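Side-chain contacts in V-type ATP synthase alpha chain (Nanoarchaeum equitans Kin4-M, PDB 5BN3), which belongs to the ATP synthase alpha/beta family as its V/A-type A subunit, and holds adenosine-5'-diphosphate with a magnesium ion in a P-loop-type nucleotide-binding domain: residues I132-V135 with F140-R143; P183-R188 with A293-I298; F225-T230 with W402-K407. All coordinates share one frame; numbering follows the deposited sequence.

Contact 1 (I132-V135 with F140-R143); sequences IGTV and FEHR
The beta hairpin of strands 131-137 and 140-145 brings Val135 and Thr134 against His142, Glu141 and Arg143, and it illustrates how backbone pairing and side-chain packing divide the work in a small antiparallel unit. Val135 and His142 form the hydrogen-bonded pair. Val135 N gives to His142 O over 2.8 Å, and the return bond from His142 N to Val135 O is 2.9 Å long. His142 N also makes a weak bond to Phe140 O, closing an inverse gamma turn centred on Glu141. Thr134 and Arg143 make the adjoining non-hydrogen-bonded pair, where Thr134 CA lies 3.3 Å from His142 O in a CA-H...O contact.

On the face that carries Thr134 and Arg143, the methyl CG2 of Thr134 rests on Glu141 CG at 3.8 Å, and Arg143 CG comes up beside it at 4.1 Å. With CG anti to the backbone N (chi1 -179°), Glu141 lays its chain obliquely across the threonine and brings OE1 to Arg143. There a salt bridge runs from Arg143 NE to Glu141 OE1 (2.9 Å), the oxygen lying at the edge of the guanidinium and in its plane, which limits how that group can turn.

His142 ND1 bonds Glu137 OE1 at the end of the partner strand, while NE2 reaches out of the hairpin to Tyr307 OH of helix 293-309, and Arg143 NH1 reaches Gln311 O. Strand 140-145 is outermost in its four-stranded sheet within the chain, while on the other flank strand 131-137 pairs with strand 114-118, where Val135 packs on Trp114 and Phe116.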
ATOM      1  N   ILE A 132     -40.240  -8.116 -42.166  1.00 44.54           N
ATOM      2  CA  ILE A 132     -41.227  -8.928 -42.871  1.00 45.47           C
ATOM      3  C   ILE A 132     -42.651  -8.515 -42.499  1.00 51.52           C
ATOM      4  O   ILE A 132     -43.606  -8.817 -43.219  1.00 45.02           O
ATOM      5  CB  ILE A 132     -40.999 -10.439 -42.614  1.00 56.67           C
ATOM      6  CG1 ILE A 132     -41.729 -11.289 -43.656  1.00 62.64           C
ATOM      7  CG2 ILE A 132     -41.410 -10.823 -41.197  1.00 44.48           C
ATOM      8  CD1 ILE A 132     -41.387 -12.756 -43.586  1.00 57.53           C
ATOM      9  N   GLY A 133     -42.782  -7.810 -41.377  1.00 40.03           N
ATOM     10  CA  GLY A 133     -44.074  -7.328 -40.918  1.00 39.31           C
ATOM     11  C   GLY A 133     -43.994  -6.658 -39.558  1.00 47.46           C
ATOM     12  O   GLY A 133     -42.908  -6.516 -38.997  1.00 39.59           O
ATOM     13  N   THR A 134     -45.141  -6.244 -39.024  1.00 40.32           N
ATOM     14  CA  THR A 134     -45.179  -5.583 -37.720  1.00 42.43           C
ATOM     15  C   THR A 134     -46.185  -6.220 -36.765  1.00 44.05           C
ATOM     16  O   THR A 134     -47.175  -6.817 -37.191  1.00 36.78           O
ATOM     17  CB  THR A 134     -45.487  -4.072 -37.839  1.00 39.74           C
ATOM     18  OG1 THR A 134     -46.745  -3.886 -38.498  1.00 50.04           O
ATOM     19  CG2 THR A 134     -44.397  -3.357 -38.619  1.00 44.76           C
ATOM     20  N   VAL A 135     -45.917  -6.084 -35.469  1.00 32.71           N
ATOM     21  CA  VAL A 135     -46.833  -6.532 -34.427  1.00 30.37           C
ATOM     22  C   VAL A 135     -47.045  -5.402 -33.425  1.00 42.81           C
ATOM     23  O   VAL A 135     -46.079  -4.839 -32.909  1.00 39.74           O
ATOM     24  CB  VAL A 135     -46.274  -7.761 -33.683  1.00 35.16           C
ATOM     25  CG1 VAL A 135     -47.106  -8.063 -32.449  1.00 38.80           C
ATOM     26  CG2 VAL A 135     -46.241  -8.969 -34.597  1.00 36.32           C
ATOM     27  N   PHE A 140     -46.618  -0.244 -29.024  1.00 41.43           N
ATOM     28  CA  PHE A 140     -45.321  -0.187 -29.690  1.00 41.23           C
ATOM     29  C   PHE A 140     -45.334  -0.989 -30.987  1.00 47.50           C
ATOM     30  O   PHE A 140     -45.770  -2.144 -31.007  1.00 41.96           O
ATOM     31  CB  PHE A 140     -44.219  -0.707 -28.764  1.00 38.75           C
ATOM     32  CG  PHE A 140     -42.834  -0.552 -29.326  1.00 44.82           C
ATOM     33  CD1 PHE A 140     -42.150   0.646 -29.193  1.00 47.24           C
ATOM     34  CD2 PHE A 140     -42.214  -1.604 -29.983  1.00 36.06           C
ATOM     35  CE1 PHE A 140     -40.875   0.796 -29.708  1.00 45.42           C
ATOM     36  CE2 PHE A 140     -40.937  -1.461 -30.504  1.00 39.22           C
ATOM     37  CZ  PHE A 140     -40.269  -0.259 -30.365  1.00 47.27           C
ATOM     38  N   GLU A 141     -44.854  -0.379 -32.068  1.00 40.74           N
ATOM     39  CA  GLU A 141     -44.758  -1.077 -33.346  1.00 45.73           C
ATOM     40  C   GLU A 141     -43.529  -1.988 -33.379  1.00 41.52           C
ATOM     41  O   GLU A 141     -42.437  -1.573 -33.776  1.00 40.78           O
ATOM     42  CB  GLU A 141     -44.718  -0.088 -34.517  1.00 45.45           C
ATOM     43  CG  GLU A 141     -44.647  -0.761 -35.882  1.00 45.44           C
ATOM     44  CD  GLU A 141     -44.458   0.217 -37.025  1.00 60.62           C
ATOM     45  OE1 GLU A 141     -43.363   0.225 -37.626  1.00 60.40           O
ATOM     46  OE2 GLU A 141     -45.408   0.968 -37.335  1.00 61.46           O
ATOM     47  N   HIS A 142     -43.712  -3.232 -32.958  1.00 38.83           N
ATOM     48  CA  HIS A 142     -42.626  -4.202 -32.984  1.00 32.51           C
ATOM     49  C   HIS A 142     -42.406  -4.674 -34.413  1.00 44.02           C
ATOM     50  O   HIS A 142     -43.310  -5.228 -35.043  1.00 39.68           O
ATOM     51  CB  HIS A 142     -42.949  -5.388 -32.076  1.00 35.20           C
ATOM     52  CG  HIS A 142     -41.762  -6.240 -31.746  1.00 36.70           C
ATOM     53  ND1 HIS A 142     -41.495  -6.669 -30.462  1.00 38.95           N
ATOM     54  CD2 HIS A 142     -40.785  -6.752 -32.526  1.00 36.39           C
ATOM     55  CE1 HIS A 142     -40.399  -7.403 -30.469  1.00 36.38           C
ATOM     56  NE2 HIS A 142     -39.946  -7.473 -31.707  1.00 37.85           N
ATOM     57  N   ARG A 143     -41.203  -4.446 -34.926  1.00 37.69           N
ATOM     58  CA  ARG A 143     -40.876  -4.838 -36.286  1.00 38.42           C
ATOM     59  C   ARG A 143     -40.261  -6.230 -36.326  1.00 46.12           C
ATOM     60  O   ARG A 143     -39.206  -6.478 -35.739  1.00 41.52           O
ATOM     61  CB  ARG A 143     -39.958  -3.795 -36.928  1.00 35.14           C
ATOM     62  CG  ARG A 143     -40.672  -2.467 -37.163  1.00 39.38           C
ATOM     63  CD  ARG A 143     -39.717  -1.305 -37.340  1.00 39.92           C
ATOM     64  NE  ARG A 143     -40.437  -0.032 -37.395  1.00 38.77           N
ATOM     65  CZ  ARG A 143     -39.860   1.165 -37.333  1.00 53.51           C
ATOM     66  NH1 ARG A 143     -38.545   1.268 -37.211  1.00 46.74           N
ATOM     67  NH2 ARG A 143     -40.602   2.260 -37.387  1.00 52.52           N
TER

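Contact 2 (P183-R188 with A293-I298); sequences PIRKPR and AREASI
The Arg185 guanidinium and the Glu295 carboxylate meet edge to face, their planes 88° apart. At the edge of the guanidinium, and in its plane, sits Glu295 OE1; relative to the carboxylate, Arg185 NH2 stands above the flat group, 59° out of its plane. The bond itself, from Arg185 NH2 to Glu295 OE1, is 3.1 Å long and nearly straight at the hydrogen (173°). Arg185 NH1 stays 3.8 Å from Glu295 OE1, so this is a salt bridge made through one nitrogen and one oxygen, and not the paired, coplanar kind in which both nitrogens face both oxygens.

Two long side chains, both extended, make the reach possible. Arg185 sets out from a type I turn spanning Pro183 to Lys186, closed by Lys186 N on Pro183 O at 3.1 Å. Glu295, with CG anti to its own amide nitrogen, leans out from helix 293-309, and the two side chains cross at about a right angle.

Next to this polar bridge lies a van der Waals contact of a methyl with a backbone carbonyl oxygen. Ile184 points at the helix, and its CD1 methyl ends 3.8 Å from Ala296 O. Its CG1 branch stands between the backbone N and the carbonyl carbon, a rotation that carries the methyl forward to the helix, where Tyr299, Leu300 and Thr303 also receive the side chain.

Neither charged group depends on the other alone. Arg185 NE forms a salt bridge with Glu34, and Glu295 OE1 also accepts from Gln46 NE2. The chemistry is thus that of a largely buried network: one arginine shared between two acids, an arrangement that would be expected to keep both carboxylates ionised while tying the turn at 183-186 to the helix and to the N-terminal region.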
ATOM      1  N   PRO A 183     -27.270 -16.068 -30.021  1.00 37.30           N
ATOM      2  CA  PRO A 183     -26.239 -16.244 -28.992  1.00 41.10           C
ATOM      3  C   PRO A 183     -25.865 -14.900 -28.369  1.00 37.79           C
ATOM      4  O   PRO A 183     -25.419 -14.004 -29.087  1.00 35.92           O
ATOM      5  CB  PRO A 183     -25.045 -16.804 -29.780  1.00 39.54           C
ATOM      6  CG  PRO A 183     -25.635 -17.343 -31.058  1.00 46.44           C
ATOM      7  CD  PRO A 183     -26.786 -16.438 -31.362  1.00 40.58           C
ATOM      8  N   ILE A 184     -26.033 -14.767 -27.057  1.00 41.48           N
ATOM      9  CA  ILE A 184     -25.823 -13.486 -26.383  1.00 44.87           C
ATOM     10  C   ILE A 184     -24.370 -13.006 -26.384  1.00 45.52           C
ATOM     11  O   ILE A 184     -24.112 -11.811 -26.238  1.00 40.34           O
ATOM     12  CB  ILE A 184     -26.356 -13.508 -24.931  1.00 42.75           C
ATOM     13  CG1 ILE A 184     -25.642 -14.582 -24.107  1.00 38.84           C
ATOM     14  CG2 ILE A 184     -27.862 -13.719 -24.915  1.00 43.49           C
ATOM     15  CD1 ILE A 184     -26.056 -14.598 -22.647  1.00 35.54           C
ATOM     16  N   ARG A 185     -23.426 -13.929 -26.542  1.00 34.50           N
ATOM     17  CA  ARG A 185     -22.007 -13.568 -26.568  1.00 43.46           C
ATOM     18  C   ARG A 185     -21.563 -13.074 -27.939  1.00 40.23           C
ATOM     19  O   ARG A 185     -20.417 -12.667 -28.119  1.00 45.42           O
ATOM     20  CB  ARG A 185     -21.134 -14.753 -26.144  1.00 45.20           C
ATOM     21  CG  ARG A 185     -21.291 -15.156 -24.689  1.00 42.21           C
ATOM     22  CD  ARG A 185     -20.281 -16.221 -24.297  1.00 49.12           C
ATOM     23  NE  ARG A 185     -20.468 -16.656 -22.916  1.00 47.95           N
ATOM     24  CZ  ARG A 185     -19.946 -16.036 -21.862  1.00 64.05           C
ATOM     25  NH1 ARG A 185     -19.199 -14.954 -22.031  1.00 52.50           N
ATOM     26  NH2 ARG A 185     -20.171 -16.497 -20.640  1.00 54.20           N
ATOM     27  N   LYS A 186     -22.477 -13.115 -28.901  1.00 43.72           N
ATOM     28  CA  LYS A 186     -22.161 -12.754 -30.277  1.00 37.88           C
ATOM     29  C   LYS A 186     -22.856 -11.454 -30.657  1.00 39.47           C
ATOM     30  O   LYS A 186     -24.086 -11.376 -30.637  1.00 44.72           O
ATOM     31  CB  LYS A 186     -22.603 -13.874 -31.220  1.00 45.35           C
ATOM     32  CG  LYS A 186     -22.258 -13.658 -32.681  1.00 54.81           C
ATOM     33  CD  LYS A 186     -22.672 -14.876 -33.496  1.00 57.07           C
ATOM     34  CE  LYS A 186     -22.396 -14.685 -34.977  1.00 69.30           C
ATOM     35  NZ  LYS A 186     -22.853 -15.858 -35.775  1.00 74.72           N
ATOM     36  N   PRO A 187     -22.066 -10.424 -30.995  1.00 36.61           N
ATOM     37  CA  PRO A 187     -22.619  -9.124 -31.395  1.00 42.30           C
ATOM     38  C   PRO A 187     -23.466  -9.251 -32.656  1.00 39.58           C
ATOM     39  O   PRO A 187     -23.061  -9.951 -33.586  1.00 41.85           O
ATOM     40  CB  PRO A 187     -21.369  -8.291 -31.700  1.00 46.04           C
ATOM     41  CG  PRO A 187     -20.271  -8.949 -30.924  1.00 55.89           C
ATOM     42  CD  PRO A 187     -20.593 -10.413 -30.945  1.00 47.01           C
ATOM     43  N   ARG A 188     -24.622  -8.597 -32.686  1.00 36.17           N
ATOM     44  CA  ARG A 188     -25.494  -8.663 -33.855  1.00 39.62           C
ATOM     45  C   ARG A 188     -24.974  -7.779 -34.985  1.00 42.39           C
ATOM     46  O   ARG A 188     -24.634  -6.614 -34.764  1.00 40.06           O
ATOM     47  CB  ARG A 188     -26.936  -8.298 -33.482  1.00 35.43           C
ATOM     48  CG  ARG A 188     -27.615  -9.347 -32.607  1.00 36.99           C
ATOM     49  CD  ARG A 188     -29.024  -8.939 -32.192  1.00 38.42           C
ATOM     50  NE  ARG A 188     -29.895  -8.676 -33.337  1.00 40.71           N
ATOM     51  CZ  ARG A 188     -30.555  -9.612 -34.013  1.00 50.05           C
ATOM     52  NH1 ARG A 188     -30.442 -10.889 -33.671  1.00 38.92           N
ATOM     53  NH2 ARG A 188     -31.325  -9.271 -35.036  1.00 35.88           N
ATOM     54  N   ALA A 293     -24.589 -15.624 -13.305  1.00 33.20           N
ATOM     55  CA  ALA A 293     -25.699 -15.110 -14.095  1.00 36.61           C
ATOM     56  C   ALA A 293     -25.628 -13.590 -14.263  1.00 42.18           C
ATOM     57  O   ALA A 293     -26.368 -13.016 -15.064  1.00 33.99           O
ATOM     58  CB  ALA A 293     -27.017 -15.518 -13.478  1.00 39.84           C
ATOM     59  N   ARG A 294     -24.749 -12.941 -13.499  1.00 31.56           N
ATOM     60  CA  ARG A 294     -24.494 -11.511 -13.674  1.00 33.92           C
ATOM     61  C   ARG A 294     -23.866 -11.249 -15.032  1.00 32.69           C
ATOM     62  O   ARG A 294     -24.214 -10.284 -15.711  1.00 37.35           O
ATOM     63  CB  ARG A 294     -23.556 -10.983 -12.585  1.00 32.95           C
ATOM     64  CG  ARG A 294     -24.132 -10.989 -11.187  1.00 36.80           C
ATOM     65  CD  ARG A 294     -23.142 -10.400 -10.200  1.00 34.30           C
ATOM     66  NE  ARG A 294     -23.529 -10.674  -8.819  1.00 28.38           N
ATOM     67  CZ  ARG A 294     -22.762 -10.425  -7.765  1.00 33.04           C
ATOM     68  NH1 ARG A 294     -21.559  -9.891  -7.933  1.00 29.36           N
ATOM     69  NH2 ARG A 294     -23.196 -10.710  -6.549  1.00 35.79           N
ATOM     70  N   GLU A 295     -22.922 -12.101 -15.418  1.00 34.50           N
ATOM     71  CA  GLU A 295     -22.296 -11.980 -16.728  1.00 34.62           C
ATOM     72  C   GLU A 295     -23.340 -12.200 -17.812  1.00 41.45           C
ATOM     73  O   GLU A 295     -23.389 -11.466 -18.798  1.00 37.70           O
ATOM     74  CB  GLU A 295     -21.147 -12.980 -16.891  1.00 39.06           C
ATOM     75  CG  GLU A 295     -20.578 -13.008 -18.299  1.00 47.39           C
ATOM     76  CD  GLU A 295     -19.209 -13.648 -18.378  1.00 59.86           C
ATOM     77  OE1 GLU A 295     -19.117 -14.890 -18.267  1.00 56.99           O
ATOM     78  OE2 GLU A 295     -18.222 -12.907 -18.566  1.00 59.37           O
ATOM     79  N   ALA A 296     -24.186 -13.203 -17.611  1.00 36.10           N
ATOM     80  CA  ALA A 296     -25.242 -13.507 -18.567  1.00 40.46           C
ATOM     81  C   ALA A 296     -26.185 -12.322 -18.749  1.00 41.69           C
ATOM     82  O   ALA A 296     -26.563 -11.993 -19.870  1.00 38.40           O
ATOM     83  CB  ALA A 296     -26.013 -14.734 -18.127  1.00 42.80           C
ATOM     84  N   SER A 297     -26.550 -11.675 -17.646  1.00 33.66           N
ATOM     85  CA  SER A 297     -27.482 -10.548 -17.689  1.00 33.82           C
ATOM     86  C   SER A 297     -26.949  -9.372 -18.513  1.00 33.06           C
ATOM     87  O   SER A 297     -27.718  -8.666 -19.169  1.00 36.59           O
ATOM     88  CB  SER A 297     -27.817 -10.078 -16.273  1.00 39.34           C
ATOM     89  OG  SER A 297     -26.707  -9.433 -15.677  1.00 46.42           O
ATOM     90  N   ILE A 298     -25.636  -9.167 -18.471  1.00 32.79           N
ATOM     91  CA  ILE A 298     -24.991  -8.092 -19.224  1.00 33.25           C
ATOM     92  C   ILE A 298     -25.046  -8.343 -20.735  1.00 38.47           C
ATOM     93  O   ILE A 298     -25.436  -7.466 -21.509  1.00 33.06           O
ATOM     94  CB  ILE A 298     -23.520  -7.923 -18.788  1.00 33.77           C
ATOM     95  CG1 ILE A 298     -23.438  -7.313 -17.381  1.00 37.09           C
ATOM     96  CG2 ILE A 298     -22.762  -7.059 -19.776  1.00 34.84           C
ATOM     97  CD1 ILE A 298     -23.954  -5.883 -17.297  1.00 42.11           C
TER

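Contact 3 (F225-T230 with W402-K407); sequences FGSGKT and WALDSK. With MG (magnesium ion), chain K; ADP (adenosine-5'-diphosphate), chain C.
Leu404 and Lys229 make the closest approach: Leu404 CD1 presses on Lys229 N at 3.3 Å and on Gly228 C at 3.6 Å, and it also meets Lys229 CG. Beside it Leu404 CB lies 3.6 Å from Ser227 OG, a hydroxyl whose polar partner is Pro224 O. The leucine thus backs the turn without making any hydrogen bond to it.

The same turn wraps the terminal phosphate of adenosine-5'-diphosphate, as in a Walker A P-loop. ADP O1B takes three bonds: from Gly228 N, from Lys229 N at 2.9 Å, and from Lys229 NZ at 2.6 Å. The lysine chain bends at chi3 (-112°) to bring its ammonium group back onto that oxygen. Gly226 N holds ADP O3B at 2.8 Å, and Thr230 N gives to ADP O2B at 3.1 Å. The magnesium ion completes this shell, bound by Thr230 OG1, ADP O2B and four waters, two of which also donate to phosphate oxygens. Asp320 accepts from the Thr230 hydroxyl, a second-shell partner that positions a metal ligand.

Arg326 of the neighbouring NEQ263 chain reaches the nucleotide as well. The turn joins strand 218-222 to helix 229-239, and Leu404, bonded through its backbone to Pro222 and packed on Val221, flanks that strand just ahead of helix 406-410.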
ATOM      1  N   PHE A 225     -20.966   4.197  -2.310  1.00 29.59           N
ATOM      2  CA  PHE A 225     -22.330   3.817  -1.944  1.00 33.26           C
ATOM      3  C   PHE A 225     -23.122   5.014  -1.414  1.00 38.36           C
ATOM      4  O   PHE A 225     -22.599   5.830  -0.654  1.00 31.27           O
ATOM      5  CB  PHE A 225     -22.365   2.627  -0.965  1.00 28.50           C
ATOM      6  CG  PHE A 225     -21.875   2.939   0.427  1.00 30.03           C
ATOM      7  CD1 PHE A 225     -22.730   3.483   1.380  1.00 31.66           C
ATOM      8  CD2 PHE A 225     -20.576   2.635   0.797  1.00 30.52           C
ATOM      9  CE1 PHE A 225     -22.281   3.752   2.664  1.00 36.23           C
ATOM     10  CE2 PHE A 225     -20.120   2.899   2.077  1.00 33.01           C
ATOM     11  CZ  PHE A 225     -20.975   3.459   3.014  1.00 32.51           C
ATOM     12  N   GLY A 226     -24.374   5.128  -1.845  1.00 29.88           N
ATOM     13  CA  GLY A 226     -25.237   6.206  -1.396  1.00 32.83           C
ATOM     14  C   GLY A 226     -25.071   7.516  -2.151  1.00 31.90           C
ATOM     15  O   GLY A 226     -25.694   8.516  -1.798  1.00 31.98           O
ATOM     16  N   SER A 227     -24.244   7.519  -3.193  1.00 29.09           N
ATOM     17  CA  SER A 227     -23.996   8.750  -3.945  1.00 27.05           C
ATOM     18  C   SER A 227     -25.061   9.039  -5.007  1.00 39.54           C
ATOM     19  O   SER A 227     -25.197  10.178  -5.457  1.00 31.00           O
ATOM     20  CB  SER A 227     -22.591   8.756  -4.557  1.00 31.05           C
ATOM     21  OG  SER A 227     -22.429   7.723  -5.510  1.00 30.62           O
ATOM     22  N   GLY A 228     -25.813   8.018  -5.412  1.00 28.47           N
ATOM     23  CA  GLY A 228     -26.969   8.244  -6.268  1.00 28.60           C
ATOM     24  C   GLY A 228     -26.981   7.609  -7.650  1.00 36.62           C
ATOM     25  O   GLY A 228     -27.760   8.033  -8.504  1.00 31.77           O
ATOM     26  N   LYS A 229     -26.140   6.597  -7.868  1.00 30.99           N
ATOM     27  CA  LYS A 229     -26.060   5.911  -9.162  1.00 35.23           C
ATOM     28  C   LYS A 229     -27.397   5.332  -9.604  1.00 24.72           C
ATOM     29  O   LYS A 229     -27.826   5.523 -10.744  1.00 30.79           O
ATOM     30  CB  LYS A 229     -25.075   4.741  -9.089  1.00 31.69           C
ATOM     31  CG  LYS A 229     -23.617   5.084  -8.937  1.00 61.97           C
ATOM     32  CD  LYS A 229     -22.838   3.788  -8.795  1.00 38.51           C
ATOM     33  CE  LYS A 229     -22.241   3.636  -7.412  1.00 41.49           C
ATOM     34  NZ  LYS A 229     -23.189   3.779  -6.281  1.00 28.74           N
ATOM     35  N   THR A 230     -28.036   4.597  -8.699  1.00 28.22           N
ATOM     36  CA  THR A 230     -29.271   3.881  -9.015  1.00 33.63           C
ATOM     37  C   THR A 230     -30.421   4.829  -9.354  1.00 35.80           C
ATOM     38  O   THR A 230     -31.141   4.615 -10.329  1.00 30.44           O
ATOM     39  CB  THR A 230     -29.681   2.944  -7.859  1.00 33.55           C
ATOM     40  OG1 THR A 230     -28.694   1.912  -7.709  1.00 26.98           O
ATOM     41  CG2 THR A 230     -31.033   2.311  -8.135  1.00 31.46           C
ATOM     42  N   TRP A 402     -19.680  10.555 -15.905  1.00 28.68           N
ATOM     43  CA  TRP A 402     -20.637  11.221 -15.028  1.00 31.26           C
ATOM     44  C   TRP A 402     -20.302  10.852 -13.586  1.00 31.84           C
ATOM     45  O   TRP A 402     -20.918   9.963 -12.996  1.00 32.69           O
ATOM     46  CB  TRP A 402     -22.070  10.819 -15.395  1.00 26.56           C
ATOM     47  CG  TRP A 402     -22.489  11.313 -16.760  1.00 28.91           C
ATOM     48  CD1 TRP A 402     -21.929  12.341 -17.464  1.00 31.60           C
ATOM     49  CD2 TRP A 402     -23.545  10.790 -17.588  1.00 31.38           C
ATOM     50  NE1 TRP A 402     -22.574  12.496 -18.670  1.00 29.28           N
ATOM     51  CE2 TRP A 402     -23.564  11.562 -18.770  1.00 30.86           C
ATOM     52  CE3 TRP A 402     -24.470   9.754 -17.440  1.00 33.26           C
ATOM     53  CZ2 TRP A 402     -24.481  11.322 -19.802  1.00 34.16           C
ATOM     54  CZ3 TRP A 402     -25.380   9.521 -18.466  1.00 28.94           C
ATOM     55  CH2 TRP A 402     -25.376  10.302 -19.631  1.00 28.48           C
ATOM     56  N   ALA A 403     -19.311  11.542 -13.025  1.00 29.33           N
ATOM     57  CA  ALA A 403     -18.756  11.179 -11.719  1.00 30.92           C
ATOM     58  C   ALA A 403     -19.598  11.673 -10.551  1.00 35.03           C
ATOM     59  O   ALA A 403     -19.907  12.863 -10.453  1.00 31.86           O
ATOM     60  CB  ALA A 403     -17.339  11.702 -11.588  1.00 32.00           C
ATOM     61  N   LEU A 404     -19.943  10.762  -9.648  1.00 26.33           N
ATOM     62  CA  LEU A 404     -20.717  11.130  -8.471  1.00 29.90           C
ATOM     63  C   LEU A 404     -19.795  11.412  -7.285  1.00 35.67           C
ATOM     64  O   LEU A 404     -18.766  10.756  -7.115  1.00 36.98           O
ATOM     65  CB  LEU A 404     -21.745  10.047  -8.137  1.00 29.86           C
ATOM     66  CG  LEU A 404     -22.790   9.844  -9.236  1.00 36.11           C
ATOM     67  CD1 LEU A 404     -23.785   8.761  -8.861  1.00 36.05           C
ATOM     68  CD2 LEU A 404     -23.519  11.148  -9.514  1.00 34.21           C
ATOM     69  N   ASP A 405     -20.168  12.393  -6.471  1.00 33.82           N
ATOM     70  CA  ASP A 405     -19.258  12.931  -5.466  1.00 36.16           C
ATOM     71  C   ASP A 405     -19.793  12.809  -4.038  1.00 33.62           C
ATOM     72  O   ASP A 405     -20.914  13.231  -3.747  1.00 33.84           O
ATOM     73  CB  ASP A 405     -18.951  14.393  -5.803  1.00 41.49           C
ATOM     74  CG  ASP A 405     -17.848  14.967  -4.953  1.00 58.72           C
ATOM     75  OD1 ASP A 405     -16.663  14.687  -5.238  1.00 76.76           O
ATOM     76  OD2 ASP A 405     -18.164  15.712  -4.007  1.00 72.15           O
ATOM     77  N   SER A 406     -18.979  12.230  -3.156  1.00 35.78           N
ATOM     78  CA  SER A 406     -19.338  12.043  -1.751  1.00 45.61           C
ATOM     79  C   SER A 406     -19.734  13.343  -1.069  1.00 36.98           C
ATOM     80  O   SER A 406     -20.706  13.383  -0.315  1.00 35.35           O
ATOM     81  CB  SER A 406     -18.167  11.430  -0.982  1.00 47.88           C
ATOM     82  OG  SER A 406     -17.878  10.124  -1.436  1.00 71.77           O
ATOM     83  N   LYS A 407     -18.972  14.399  -1.332  1.00 35.36           N
ATOM     84  CA  LYS A 407     -19.183  15.687  -0.680  1.00 41.73           C
ATOM     85  C   LYS A 407     -20.540  16.304  -1.021  1.00 36.65           C
ATOM     86  O   LYS A 407     -21.200  16.879  -0.156  1.00 40.37           O
ATOM     87  CB  LYS A 407     -18.047  16.657  -1.033  1.00 41.26           C
ATOM     88  CG  LYS A 407     -16.668  16.241  -0.515  1.00 65.93           C
ATOM     89  CD  LYS A 407     -15.922  15.316  -1.481  1.00 90.91           C
ATOM     90  CE  LYS A 407     -15.293  16.076  -2.645  1.00 93.81           C
ATOM     91  NZ  LYS A 407     -14.520  15.179  -3.558  1.00 82.51           N
TER
HETATM   92 MG    MG K 609     -27.504   1.590  -6.067  1.00 30.33          MG
HETATM   93  PB  ADP C 601     -26.267   4.407  -4.927  1.00 30.00           P
HETATM   94  O1B ADP C 601     -25.154   5.227  -5.524  1.00 28.44           O
HETATM   95  O2B ADP C 601     -27.064   3.611  -5.923  1.00 25.84           O
HETATM   96  O3B ADP C 601     -25.854   3.642  -3.697  1.00 29.94           O
HETATM   97  PA  ADP C 601     -28.868   5.609  -4.641  1.00 31.29           P
HETATM   98  O1A ADP C 601     -29.148   5.806  -6.102  1.00 33.38           O
HETATM   99  O2A ADP C 601     -29.522   4.471  -3.902  1.00 31.11           O
HETATM  100  O3A ADP C 601     -27.273   5.557  -4.398  1.00 29.81           O
HETATM  101  O5' ADP C 601     -29.240   6.981  -3.885  1.00 32.13           O
HETATM  102  C5' ADP C 601     -28.890   7.153  -2.512  1.00 33.85           C
HETATM  103  C4' ADP C 601     -29.859   8.123  -1.844  1.00 37.18           C
HETATM  104  O4' ADP C 601     -29.782   9.411  -2.467  1.00 36.24           O
HETATM  105  C3' ADP C 601     -31.282   7.614  -1.989  1.00 41.57           C
HETATM  106  O3' ADP C 601     -31.895   7.553  -0.698  1.00 46.11           O
HETATM  107  C2' ADP C 601     -31.975   8.633  -2.867  1.00 46.56           C
HETATM  108  O2' ADP C 601     -33.281   8.939  -2.379  1.00 68.69           O
HETATM  109  C1' ADP C 601     -31.086   9.865  -2.833  1.00 33.82           C
HETATM  110  N9  ADP C 601     -31.058  10.497  -4.173  1.00 38.00           N
HETATM  111  C8  ADP C 601     -30.197  10.211  -5.168  1.00 35.07           C
HETATM  112  N7  ADP C 601     -30.451  10.972  -6.263  1.00 32.95           N
HETATM  113  C5  ADP C 601     -31.495  11.771  -5.971  1.00 39.51           C
HETATM  114  C6  ADP C 601     -32.269  12.816  -6.679  1.00 33.84           C
HETATM  115  N6  ADP C 601     -31.968  13.173  -7.954  1.00 35.37           N
HETATM  116  N1  ADP C 601     -33.282  13.401  -6.000  1.00 36.50           N
HETATM  117  C2  ADP C 601     -33.589  13.057  -4.734  1.00 44.31           C
HETATM  118  N3  ADP C 601     -32.930  12.118  -4.034  1.00 40.99           N
HETATM  119  C4  ADP C 601     -31.889  11.453  -4.590  1.00 40.18           C
HETATM  120  O   HOH W   1     -29.162   2.061  -4.913  1.00 28.31           O
HETATM  121  O   HOH W   2     -26.249   1.229  -4.444  1.00 27.67           O
HETATM  122  O   HOH W   3     -25.988   0.999  -7.345  1.00 34.38           O
HETATM  123  O   HOH W   4     -28.114  -0.406  -6.160  1.00 32.18           O

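The three contacts run from the barrel-sandwich region to the nucleotide site. Contact 1 is local and closes before contact 2 opens; contacts 2 and 3 alternate along the chain, each bridging more than a hundred residues. Centres of contacts 1 and 2 lie 24 Å apart, those of 2 and 3 27 Å, and those of 1 and 3 39 Å, on opposite sides of the chain's centre. None touches another. Helix 293-309 links contacts 1 and 2: its first turns carry contact 2, and Tyr307 near its end meets the hairpin of contact 1. The helix thus meets the barrel-sandwich region near both of its ends, and it belongs to the nucleotide-binding domain, whose phosphate-holding turn is contact 3.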